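ABC transporter periplasmic substrate-binding protein (Desulfovibrio alaskensis, PDB 5MY5) binds tungstate with high selectivity and probably delivers it to an ABC transporter for uptake into the cell. Local coordinates at residues Gln48-Thr53 with Lys244-Trp248; Asp193-Tyr197 with Leu210-Glu215. The protein carries 2 engineered substitutions. All blocks are in the same frame, centred on the assembly; numbering follows the deposited sequence.

Contact 1: residues Gln48-Thr53 with Lys244-Trp248; sequences QFTKDT and KFVNW
The phenyl ring of F49 has F245 over one face and the hydroxyl of T53 toward the rim of the other, while the indole of W248 lies at its edge. F245 meets it as a T-shaped pair: its CD1 edge points at the middle of the F49 face, with ring centroids 5.1 Å apart and planes at 89°. The indole in turn receives F49 on its own face, where CB of F49 stands 3.7 Å from the centroid of the W248 six-membered ring in a CH-pi contact. With CG anti to the backbone N (chi1 -176°), W248 reaches from helix 239-250 to helix 41-53 and sits as a knob in a hole formed by Q48, F49, D52 and T53. F49, F245 and W248 form an aromatic cluster where the two helices cross steeply, at 105° between these short segments. F49 and F245 also touch L57 of strand 56-62, so large apolar rings suit both buried positions. Tryptophan adds an N-H: NE1 of W248 gives a nearly straight bond, 2.9 Å long and within the indole plane, to the anti lone pair of OD2 of D52. T53 turns its OG1 back to the carbonyl O of F49, 2.7 Å away, leaving its methyl to meet CG of K244. The curled lysine chain brings NZ to a water that also bonds to O of T53.

Contact 2: residues Asp193-Tyr197 with Leu210-Glu215; sequences DRGTY and LKILVE
A helix start and a strand of the mixed sheet meet here, where R194 and Y197 of helix 194-203 reach across to the segment 210-215, which carries strand 210-214. Y197 holds CG anti to its backbone N (chi1 -174°), which sends the ring out toward the strand. Its hydroxyl donates to the carbonyl O of L210, with OH to O at 2.7 Å, and this acceptor lies at the ring edge, near its plane. I212 takes the ring face: its CG1 is 3.6 Å from CE2 of Y197 and makes a CH-pi contact. The long arm of isoleucine suits this place, because CD1 goes on to touch NH1 of R194, 3.6 Å away. The helix begins at D193, its N-cap, whose OD2 accepts from the backbone N of T196 while OD1 takes the T196 hydroxyl. Strand 210-214 pairs with strand 100-112 and carries a classic beta bulge, L213 and V214 both facing I109. E215 offers a single oxygen, OE1, to both terminal nitrogens of R194 in an end-on salt bridge: NH2 at 2.8 Å approaches its anti lone pair, and NH1 at 3.0 Å makes the more bent bond, 139° at the hydrogen. Guanidinium and carboxylate are nearly coplanar, 24° apart. Arginine fits because its NE forms a salt bridge to D106 on strand 100-112; two carboxylates thus probably steady its positive charge.

In the fold
The two contacts sit on opposite sides of the chain's centre, with centres 32 Å apart and nearest atoms about 18 Å apart, and they do not touch. Along the chain, residues 48-53 come first, then both segments of contact 2, and finally 244-248, so contact 1 joins distant parts of the sequence whereas contact 2 spans only a short connection. Strand 100-112 pairs with strand 210-214 beside contact 2 and with strand 221-228, which pairs with strand 78-81, whose I78 touches F245 of contact 1. Such an elongated arrangement is consistent with the two lobes of a periplasmic binding protein, one contact in each.

Contact 1: residues Gln48-Thr53 with Lys244-Trp248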
# COMPACT_ATOMS: atom_id res chain seq x y z
N GLN A 48 15.12 15.30 -4.40
CA GLN A 48 14.37 16.53 -4.74
C GLN A 48 14.00 17.36 -3.47
O GLN A 48 14.07 18.60 -3.43
CB GLN A 48 13.11 16.23 -5.54
CG GLN A 48 13.35 15.33 -6.78
CD GLN A 48 12.15 15.01 -7.70
OE1 GLN A 48 11.65 15.88 -8.42
NE2 GLN A 48 11.78 13.71 -7.77
N PHE A 49 13.56 16.67 -2.42
CA PHE A 49 13.29 17.30 -1.14
C PHE A 49 14.56 18.00 -0.65
O PHE A 49 14.49 19.16 -0.16
CB PHE A 49 12.84 16.21 -0.11
CG PHE A 49 12.63 16.73 1.31
CD1 PHE A 49 11.78 17.70 1.59
CD2 PHE A 49 13.43 16.21 2.38
CE1 PHE A 49 11.59 18.19 2.88
CE2 PHE A 49 13.22 16.66 3.66
CZ PHE A 49 12.28 17.64 3.92
N THR A 50 15.72 17.36 -0.72
CA THR A 50 16.95 17.97 -0.22
C THR A 50 17.37 19.19 -1.10
O THR A 50 17.74 20.25 -0.54
CB THR A 50 18.12 16.98 -0.18
OG1 THR A 50 17.81 15.94 0.74
CG2 THR A 50 19.42 17.67 0.27
N LYS A 51 17.20 19.06 -2.42
CA LYS A 51 17.42 20.23 -3.32
C LYS A 51 16.57 21.39 -2.95
O LYS A 51 17.00 22.56 -2.96
CB LYS A 51 17.06 19.84 -4.76
CG LYS A 51 17.30 20.89 -5.81
CD LYS A 51 18.52 20.53 -6.62
CE LYS A 51 18.69 21.47 -7.80
NZ LYS A 51 20.14 21.76 -7.95
N ASP A 52 15.29 21.14 -2.69
CA ASP A 52 14.35 22.22 -2.43
C ASP A 52 14.37 22.83 -1.06
O ASP A 52 14.01 24.01 -0.88
CB ASP A 52 12.91 21.77 -2.72
CG ASP A 52 12.64 21.44 -4.17
OD1 ASP A 52 13.41 21.86 -5.09
OD2 ASP A 52 11.62 20.74 -4.43
N THR A 53 14.84 22.07 -0.08
CA THR A 53 14.67 22.49 1.31
C THR A 53 15.96 22.50 2.17
O THR A 53 15.93 23.06 3.27
CB THR A 53 13.66 21.60 2.12
OG1 THR A 53 14.24 20.33 2.31
CG2 THR A 53 12.40 21.40 1.42
N LYS A 244 8.28 20.63 7.57
CA LYS A 244 8.78 21.03 6.26
C LYS A 244 8.56 19.95 5.23
O LYS A 244 8.22 20.21 4.07
CB LYS A 244 10.22 21.46 6.37
CG LYS A 244 10.85 22.02 5.11
CD LYS A 244 10.32 23.40 4.66
CE LYS A 244 10.40 24.52 5.73
NZ LYS A 244 11.84 24.90 6.11
N PHE A 245 8.76 18.69 5.61
CA PHE A 245 8.53 17.57 4.71
C PHE A 245 7.05 17.52 4.34
O PHE A 245 6.75 17.21 3.19
CB PHE A 245 9.03 16.21 5.32
CG PHE A 245 8.82 15.06 4.44
CD1 PHE A 245 9.66 14.82 3.37
CD2 PHE A 245 7.79 14.20 4.66
CE1 PHE A 245 9.46 13.72 2.54
CE2 PHE A 245 7.65 13.06 3.86
CZ PHE A 245 8.44 12.84 2.82
N VAL A 246 6.15 17.63 5.33
CA VAL A 246 4.70 17.56 5.05
C VAL A 246 4.34 18.66 4.11
O VAL A 246 3.60 18.45 3.14
CB VAL A 246 3.87 17.63 6.33
CG1 VAL A 246 2.39 17.65 6.12
CG2 VAL A 246 4.16 16.46 7.23
N ASN A 247 4.91 19.82 4.37
CA ASN A 247 4.59 20.99 3.52
C ASN A 247 5.03 20.73 2.10
O ASN A 247 4.32 21.00 1.16
CB ASN A 247 5.24 22.25 4.13
CG ASN A 247 4.99 23.47 3.31
OD1 ASN A 247 5.69 23.73 2.37
ND2 ASN A 247 3.99 24.25 3.73
N TRP A 248 6.29 20.26 1.92
CA TRP A 248 6.78 19.90 0.67
C TRP A 248 5.98 18.85 -0.08
O TRP A 248 5.64 19.02 -1.27
CB TRP A 248 8.26 19.49 0.81
CG TRP A 248 8.94 19.19 -0.50
CD1 TRP A 248 9.45 20.10 -1.37
CD2 TRP A 248 9.22 17.92 -1.05
NE1 TRP A 248 9.98 19.48 -2.44
CE2 TRP A 248 9.88 18.12 -2.26
CE3 TRP A 248 8.97 16.58 -0.64
CZ2 TRP A 248 10.27 17.07 -3.08
CZ3 TRP A 248 9.38 15.56 -1.41
CH2 TRP A 248 10.03 15.79 -2.64
O HOH W 1 13.56 24.58 3.96

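Contact 2: residues Asp193-Tyr197 with Leu210-Glu215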
# COMPACT_ATOMS: atom_id res chain seq x y z
N ASP A 193 -1.08 -6.04 -4.71
CA ASP A 193 -0.82 -4.60 -4.92
C ASP A 193 -0.46 -4.46 -6.45
O ASP A 193 0.11 -5.35 -7.02
CB ASP A 193 0.37 -4.11 -4.04
CG ASP A 193 1.59 -4.89 -4.32
OD1 ASP A 193 1.73 -6.13 -4.10
OD2 ASP A 193 2.51 -4.25 -4.86
N ARG A 194 -0.79 -3.26 -6.95
CA ARG A 194 -0.47 -2.95 -8.37
C ARG A 194 0.99 -3.00 -8.66
O ARG A 194 1.37 -3.52 -9.72
CB ARG A 194 -1.02 -1.65 -8.79
CG ARG A 194 -0.92 -1.38 -10.33
CD ARG A 194 -1.50 -0.00 -10.63
NE ARG A 194 -2.94 0.15 -10.40
CZ ARG A 194 -3.88 -0.17 -11.30
NH1 ARG A 194 -3.58 -0.71 -12.47
NH2 ARG A 194 -5.16 0.04 -10.97
N GLY A 195 1.82 -2.51 -7.77
CA GLY A 195 3.27 -2.49 -8.00
C GLY A 195 3.82 -3.86 -8.31
O GLY A 195 4.54 -4.09 -9.27
N THR A 196 3.48 -4.87 -7.46
CA THR A 196 3.96 -6.21 -7.68
C THR A 196 3.37 -6.76 -9.02
O THR A 196 4.13 -7.44 -9.71
CB THR A 196 3.59 -7.15 -6.53
OG1 THR A 196 4.12 -6.63 -5.27
CG2 THR A 196 4.18 -8.48 -6.73
N TYR A 197 2.10 -6.47 -9.32
CA TYR A 197 1.57 -6.83 -10.62
C TYR A 197 2.44 -6.28 -11.80
O TYR A 197 2.79 -7.04 -12.71
CB TYR A 197 0.13 -6.48 -10.84
CG TYR A 197 -0.33 -7.05 -12.14
CD1 TYR A 197 -0.51 -8.41 -12.26
CD2 TYR A 197 -0.57 -6.22 -13.27
CE1 TYR A 197 -0.90 -8.95 -13.50
CE2 TYR A 197 -0.89 -6.75 -14.49
CZ TYR A 197 -1.06 -8.08 -14.59
OH TYR A 197 -1.49 -8.58 -15.77
N LEU A 210 -2.20 -13.91 -16.28
CA LEU A 210 -3.13 -13.27 -15.39
C LEU A 210 -3.14 -11.80 -15.72
O LEU A 210 -2.10 -11.20 -15.89
CB LEU A 210 -2.69 -13.44 -13.94
CG LEU A 210 -2.53 -14.85 -13.42
CD1 LEU A 210 -1.94 -14.79 -12.04
CD2 LEU A 210 -3.86 -15.66 -13.52
N LYS A 211 -4.33 -11.30 -15.87
CA LYS A 211 -4.61 -9.88 -16.28
C LYS A 211 -5.33 -9.18 -15.14
O LYS A 211 -5.99 -9.84 -14.28
CB LYS A 211 -5.48 -9.93 -17.56
CG LYS A 211 -4.90 -10.81 -18.64
CD LYS A 211 -3.58 -10.31 -19.17
CE LYS A 211 -3.11 -11.13 -20.38
NZ LYS A 211 -1.70 -10.84 -20.84
N ILE A 212 -5.29 -7.86 -15.09
CA ILE A 212 -6.06 -7.11 -14.16
C ILE A 212 -7.52 -7.16 -14.57
O ILE A 212 -7.84 -6.79 -15.73
CB ILE A 212 -5.63 -5.62 -13.99
CG1 ILE A 212 -4.17 -5.56 -13.45
CG2 ILE A 212 -6.65 -4.87 -13.17
CD1 ILE A 212 -3.65 -4.13 -13.50
N LEU A 213 -8.35 -7.67 -13.70
CA LEU A 213 -9.78 -7.84 -13.96
C LEU A 213 -10.68 -6.99 -13.13
O LEU A 213 -11.77 -6.67 -13.55
CB LEU A 213 -10.12 -9.33 -13.88
CG LEU A 213 -9.48 -10.32 -14.79
CD1 LEU A 213 -9.73 -11.79 -14.50
CD2 LEU A 213 -9.93 -9.97 -16.25
N VAL A 214 -10.26 -6.56 -11.93
CA VAL A 214 -11.06 -5.69 -11.14
C VAL A 214 -10.12 -4.60 -10.57
O VAL A 214 -9.13 -4.98 -9.99
CB VAL A 214 -11.69 -6.47 -9.94
CG1 VAL A 214 -12.52 -5.59 -9.07
CG2 VAL A 214 -12.46 -7.71 -10.45
N GLU A 215 -10.47 -3.32 -10.76
CA GLU A 215 -9.62 -2.18 -10.34
C GLU A 215 -10.47 -0.95 -10.27
O GLU A 215 -11.55 -0.90 -10.89
CB GLU A 215 -8.41 -2.01 -11.32
CG GLU A 215 -8.80 -1.48 -12.73
CD GLU A 215 -7.63 -1.28 -13.66
OE1 GLU A 215 -6.51 -0.93 -13.22
OE2 GLU A 215 -7.78 -1.48 -14.88